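Local coordinates for protein cytochrome P450 (Novosphingobium aromaticivorans, PDB 3OFT) that is a cytochrome P450, a helix-rich single-chain protein that holds protoporphyrin IX containing iron in an internal pocket, at residues K80-I85 and E180-A185; P145-L150 and R162-G167. All coordinates share one frame; numbering follows the deposited sequence.

Contact 1 (K80-I85 and E180-A185); sequences KVMQFI and EQLKQA
Val81 and Met82 lie on the short B' helix of the cytochrome P450 fold (helix 78-82). They meet Glu180, Leu182 and Lys183 on the first turns of the G helix (helix 179-199). This is a small surface contact that joins the B–C region to the start of the G helix. In P450s these parts commonly cover the active-site pocket, and the contact is consistent with that. No hydrogen bond crosses it.

Val81 points at the G helix. Its CG1 branch is anti to the backbone N (chi1 172°) and rests against the aliphatic part of Lys183, 3.6 Å from Lys183 CD. The same Lys183 CD lies 3.3 Å from Val81 O, so the lysine chain runs past both the side chain and the carbonyl of one residue. Bends at chi3 and chi4 carry NZ to the Glu180 carboxylate.

Met82 approaches differently. Its chain is bent at chi2 (-67°) and runs antiparallel alongside Lys183, with Met82 SD 3.9 Å from Lys183 CB. The terminal Met82 CE reaches Leu182 CD2 at 4.1 Å, roughly perpendicular to the leucine. Met82 also touches Leu72, a residue of the (2R,5R)-hexane-2,5-diol pocket. The helix ends at Met82, and Gln83 has positive phi. Met82 O accepts a hydrogen bond from Arg229 of helix 221-252.

Glu180 and Lys183 are paired within the G helix. Lys183 NZ forms a salt bridge to Glu180 OE1 at 2.9 Å, on the syn side and 29° out of the carboxylate plane, while Glu180 OE2 sits 3.5 Å from Val81 CG1.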
# COMPACT_ATOMS: atom_id res chain seq x y z
N LYS A 80 -15.93 -3.70 -10.34
CA LYS A 80 -16.53 -3.76 -11.67
C LYS A 80 -16.09 -2.54 -12.47
O LYS A 80 -15.89 -2.63 -13.68
CB LYS A 80 -18.06 -3.81 -11.56
CG LYS A 80 -18.78 -3.83 -12.90
CD LYS A 80 -20.09 -4.59 -12.76
CE LYS A 80 -20.35 -5.40 -14.03
NZ LYS A 80 -21.05 -4.58 -15.04
N VAL A 81 -15.95 -1.40 -11.79
CA VAL A 81 -15.48 -0.20 -12.48
C VAL A 81 -13.96 -0.20 -12.72
O VAL A 81 -13.49 0.09 -13.83
CB VAL A 81 -15.96 1.08 -11.76
CG1 VAL A 81 -15.31 2.34 -12.36
CG2 VAL A 81 -17.52 1.19 -11.88
N MET A 82 -13.20 -0.47 -11.68
CA MET A 82 -11.74 -0.29 -11.77
C MET A 82 -11.03 -1.29 -12.67
O MET A 82 -10.13 -0.89 -13.39
CB MET A 82 -11.10 -0.17 -10.39
CG MET A 82 -11.51 1.16 -9.70
SD MET A 82 -10.83 2.63 -10.52
CE MET A 82 -11.51 3.86 -9.41
N GLN A 83 -11.44 -2.57 -12.64
CA GLN A 83 -10.89 -3.58 -13.56
C GLN A 83 -9.36 -3.50 -13.63
O GLN A 83 -8.75 -3.58 -14.71
CB GLN A 83 -11.51 -3.43 -14.98
CG GLN A 83 -13.01 -3.68 -14.98
CD GLN A 83 -13.25 -5.15 -14.83
OE1 GLN A 83 -12.99 -5.90 -15.75
NE2 GLN A 83 -13.72 -5.57 -13.65
N PHE A 84 -8.73 -3.40 -12.47
CA PHE A 84 -7.27 -3.25 -12.41
C PHE A 84 -6.51 -4.46 -12.95
O PHE A 84 -6.87 -5.61 -12.71
CB PHE A 84 -6.84 -3.07 -10.95
CG PHE A 84 -7.14 -1.73 -10.38
CD1 PHE A 84 -6.70 -0.58 -11.00
CD2 PHE A 84 -7.80 -1.63 -9.16
CE1 PHE A 84 -6.95 0.67 -10.44
CE2 PHE A 84 -8.03 -0.38 -8.59
CZ PHE A 84 -7.60 0.77 -9.24
N ILE A 85 -5.44 -4.17 -13.69
CA ILE A 85 -4.55 -5.23 -14.16
C ILE A 85 -3.14 -4.99 -13.56
O ILE A 85 -2.58 -3.89 -13.67
CB ILE A 85 -4.44 -5.23 -15.70
CG1 ILE A 85 -5.71 -5.80 -16.33
CG2 ILE A 85 -3.22 -6.07 -16.16
CD1 ILE A 85 -5.66 -5.64 -17.91
N GLU A 180 -16.88 5.75 -10.86
CA GLU A 180 -16.78 5.91 -12.31
C GLU A 180 -16.08 7.23 -12.68
O GLU A 180 -15.23 7.26 -13.59
CB GLU A 180 -18.15 5.73 -12.98
CG GLU A 180 -18.16 5.83 -14.51
CD GLU A 180 -17.42 4.71 -15.25
OE1 GLU A 180 -16.73 5.01 -16.26
OE2 GLU A 180 -17.53 3.53 -14.85
N GLN A 181 -16.36 8.31 -11.96
CA GLN A 181 -15.72 9.60 -12.28
C GLN A 181 -14.24 9.60 -11.93
O GLN A 181 -13.44 10.22 -12.62
CB GLN A 181 -16.42 10.76 -11.57
CG GLN A 181 -17.81 11.04 -12.13
CD GLN A 181 -18.60 12.00 -11.27
OE1 GLN A 181 -18.37 12.09 -10.07
NE2 GLN A 181 -19.51 12.74 -11.90
N LEU A 182 -13.89 8.94 -10.84
CA LEU A 182 -12.49 8.80 -10.42
C LEU A 182 -11.70 7.95 -11.43
O LEU A 182 -10.59 8.31 -11.82
CB LEU A 182 -12.41 8.18 -9.03
CG LEU A 182 -11.03 7.84 -8.47
CD1 LEU A 182 -10.09 9.06 -8.41
CD2 LEU A 182 -11.17 7.21 -7.08
N LYS A 183 -12.29 6.84 -11.86
CA LYS A 183 -11.71 6.01 -12.93
C LYS A 183 -11.51 6.84 -14.19
O LYS A 183 -10.45 6.79 -14.82
CB LYS A 183 -12.61 4.81 -13.24
CG LYS A 183 -12.07 3.92 -14.39
CD LYS A 183 -13.13 3.09 -15.06
CE LYS A 183 -13.04 3.17 -16.56
NZ LYS A 183 -14.22 3.95 -17.10
N GLN A 184 -12.52 7.62 -14.58
CA GLN A 184 -12.41 8.41 -15.80
C GLN A 184 -11.31 9.51 -15.65
O GLN A 184 -10.54 9.75 -16.60
CB GLN A 184 -13.77 9.01 -16.17
CG GLN A 184 -13.77 9.88 -17.46
CD GLN A 184 -13.64 9.04 -18.74
OE1 GLN A 184 -12.85 9.36 -19.63
NE2 GLN A 184 -14.40 7.95 -18.83
N ALA A 185 -11.27 10.16 -14.48
CA ALA A 185 -10.26 11.19 -14.16
C ALA A 185 -8.86 10.58 -14.23
O ALA A 185 -7.98 11.18 -14.79
CB ALA A 185 -10.48 11.80 -12.75

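Contact 2 (P145-L150 and R162-G167); sequences PLNIFL and RLRQLG
Asn147 and Arg164 make the polar link between the E and F helices of the cytochrome P450 fold (helices 144-152 and 160-171). The two helices follow each other in the chain. Their short segments run at 131° to each other, with axes 10.3 Å apart.

One hydrogen bond crosses the contact. Arg164 NE donates to Asn147 OD1 at 3.0 Å, bent to 140° at the hydrogen. The oxygen lies in the plane of the guanidinium, at its edge. The donor, however, stands above the amide carbonyl plane and not on a lone pair. The amide and guanidinium planes are steeply turned, 71° apart. Arg164 CD is also close to Asn147 OD1, at 3.3 Å, so the amide oxygen rests against the arginine chain as well as its NE. The guanidinium reaches this place by a bend at chi3.

The apolar contacts come from two leucines one turn apart. Leu146 points at the F helix. Its CG is anti to the backbone N, which brings Leu146 CD2 to 3.6 Å from Gly167 CA and 3.5 Å from Arg164 O. Gly167 has no side chain, and the methyl seats directly on the F-helix backbone. Leu150 packs more loosely, its CD1 4.3 Å from Leu163 CB.

Other helices pack against parts of the pair. Tyr189 of the G helix (179-199) touches Leu150 and hydrogen-bonds Leu163 O. On the E helix, Pro145 and Phe149 touch helix 221-252, and Ile148 packs on helix 107-128.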
# COMPACT_ATOMS: atom_id res chain seq x y z
N PRO A 145 4.75 10.50 -3.28
CA PRO A 145 4.49 9.40 -4.22
C PRO A 145 4.10 9.89 -5.62
O PRO A 145 4.50 9.27 -6.60
CB PRO A 145 3.31 8.64 -3.57
CG PRO A 145 3.46 8.96 -2.07
CD PRO A 145 3.87 10.41 -2.09
N LEU A 146 3.34 10.98 -5.71
CA LEU A 146 3.02 11.52 -7.03
C LEU A 146 4.26 12.08 -7.71
O LEU A 146 4.45 11.81 -8.89
CB LEU A 146 1.91 12.57 -7.00
CG LEU A 146 1.52 13.07 -8.41
CD1 LEU A 146 0.87 11.95 -9.28
CD2 LEU A 146 0.58 14.29 -8.33
N ASN A 147 5.10 12.84 -7.00
CA ASN A 147 6.39 13.26 -7.56
C ASN A 147 7.24 12.10 -8.05
O ASN A 147 7.87 12.17 -9.11
CB ASN A 147 7.23 14.12 -6.59
CG ASN A 147 6.61 15.48 -6.33
OD1 ASN A 147 5.56 15.81 -6.90
ND2 ASN A 147 7.22 16.27 -5.42
N ILE A 148 7.28 11.03 -7.26
CA ILE A 148 8.02 9.85 -7.71
C ILE A 148 7.40 9.26 -8.98
O ILE A 148 8.11 8.91 -9.93
CB ILE A 148 8.16 8.82 -6.57
CG1 ILE A 148 9.10 9.37 -5.48
CG2 ILE A 148 8.56 7.47 -7.10
CD1 ILE A 148 9.10 8.51 -4.24
N PHE A 149 6.07 9.20 -9.03
CA PHE A 149 5.40 8.63 -10.20
C PHE A 149 5.84 9.32 -11.47
O PHE A 149 6.13 8.67 -12.50
CB PHE A 149 3.90 8.83 -10.10
CG PHE A 149 3.15 8.35 -11.30
CD1 PHE A 149 2.95 6.99 -11.52
CD2 PHE A 149 2.69 9.27 -12.25
CE1 PHE A 149 2.24 6.56 -12.65
CE2 PHE A 149 1.98 8.84 -13.38
CZ PHE A 149 1.75 7.48 -13.57
N LEU A 150 5.84 10.65 -11.42
CA LEU A 150 6.22 11.46 -12.59
C LEU A 150 7.66 11.18 -13.03
O LEU A 150 7.99 11.21 -14.25
CB LEU A 150 6.09 12.95 -12.23
CG LEU A 150 4.79 13.71 -12.51
CD1 LEU A 150 3.66 12.87 -13.10
CD2 LEU A 150 4.34 14.60 -11.37
N ARG A 162 2.38 21.52 -13.82
CA ARG A 162 1.04 21.26 -14.36
C ARG A 162 0.61 19.84 -13.98
O ARG A 162 -0.46 19.65 -13.41
CB ARG A 162 1.01 21.45 -15.89
CG ARG A 162 -0.40 21.33 -16.50
CD ARG A 162 -0.44 21.67 -18.00
NE ARG A 162 0.47 20.82 -18.77
CZ ARG A 162 0.22 19.56 -19.12
NH1 ARG A 162 -0.94 18.98 -18.81
NH2 ARG A 162 1.12 18.87 -19.81
N LEU A 163 1.47 18.86 -14.26
CA LEU A 163 1.12 17.46 -14.02
C LEU A 163 0.91 17.14 -12.53
O LEU A 163 0.08 16.31 -12.17
CB LEU A 163 2.14 16.53 -14.68
CG LEU A 163 2.08 16.54 -16.21
CD1 LEU A 163 3.15 15.62 -16.80
CD2 LEU A 163 0.67 16.16 -16.70
N ARG A 164 1.67 17.83 -11.67
CA ARG A 164 1.55 17.72 -10.22
C ARG A 164 0.16 18.22 -9.77
O ARG A 164 -0.53 17.56 -9.00
CB ARG A 164 2.67 18.55 -9.56
CG ARG A 164 3.39 17.88 -8.43
CD ARG A 164 4.47 18.80 -7.82
NE ARG A 164 5.81 18.44 -8.28
CZ ARG A 164 6.68 19.24 -8.91
NH1 ARG A 164 6.38 20.51 -9.21
NH2 ARG A 164 7.89 18.74 -9.25
N GLN A 165 -0.26 19.38 -10.29
CA GLN A 165 -1.58 19.92 -9.94
C GLN A 165 -2.74 19.07 -10.45
O GLN A 165 -3.69 18.79 -9.70
CB GLN A 165 -1.71 21.38 -10.36
CG GLN A 165 -1.42 22.35 -9.20
CD GLN A 165 -1.15 23.78 -9.65
OE1 GLN A 165 -1.67 24.23 -10.69
NE2 GLN A 165 -0.32 24.50 -8.89
N LEU A 166 -2.67 18.64 -11.71
CA LEU A 166 -3.64 17.69 -12.27
C LEU A 166 -3.77 16.42 -11.40
O LEU A 166 -4.87 15.89 -11.18
CB LEU A 166 -3.23 17.29 -13.70
CG LEU A 166 -3.83 17.86 -15.01
CD1 LEU A 166 -4.62 19.16 -14.84
CD2 LEU A 166 -2.75 18.03 -16.09
N GLY A 167 -2.62 15.95 -10.91
CA GLY A 167 -2.58 14.77 -10.05
C GLY A 167 -3.26 14.88 -8.68
O GLY A 167 -3.73 13.89 -8.17

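In the fold
Contacts 1 and 2 lie 19 Å apart between centres and about 7 Å between nearest atoms, without touching. Both belong to the helical part of the P450 fold. Contact 2 is local: it pairs two successive helices, 144-152 and 160-171. Contact 1 is long-range, bringing helix 78-82 to helix 179-199, and contact 2 is nested within the loop it closes. The F helix of contact 2 is followed, after a short loop, by the G helix of contact 1. Helix 221-252 is approached from both contacts. In P450s the B' region and the F and G helices commonly cap the active site. Contact 1 thus joins two parts of that cap, the side chain of Met82 about 8 Å from the bound (2R,5R)-hexane-2,5-diol.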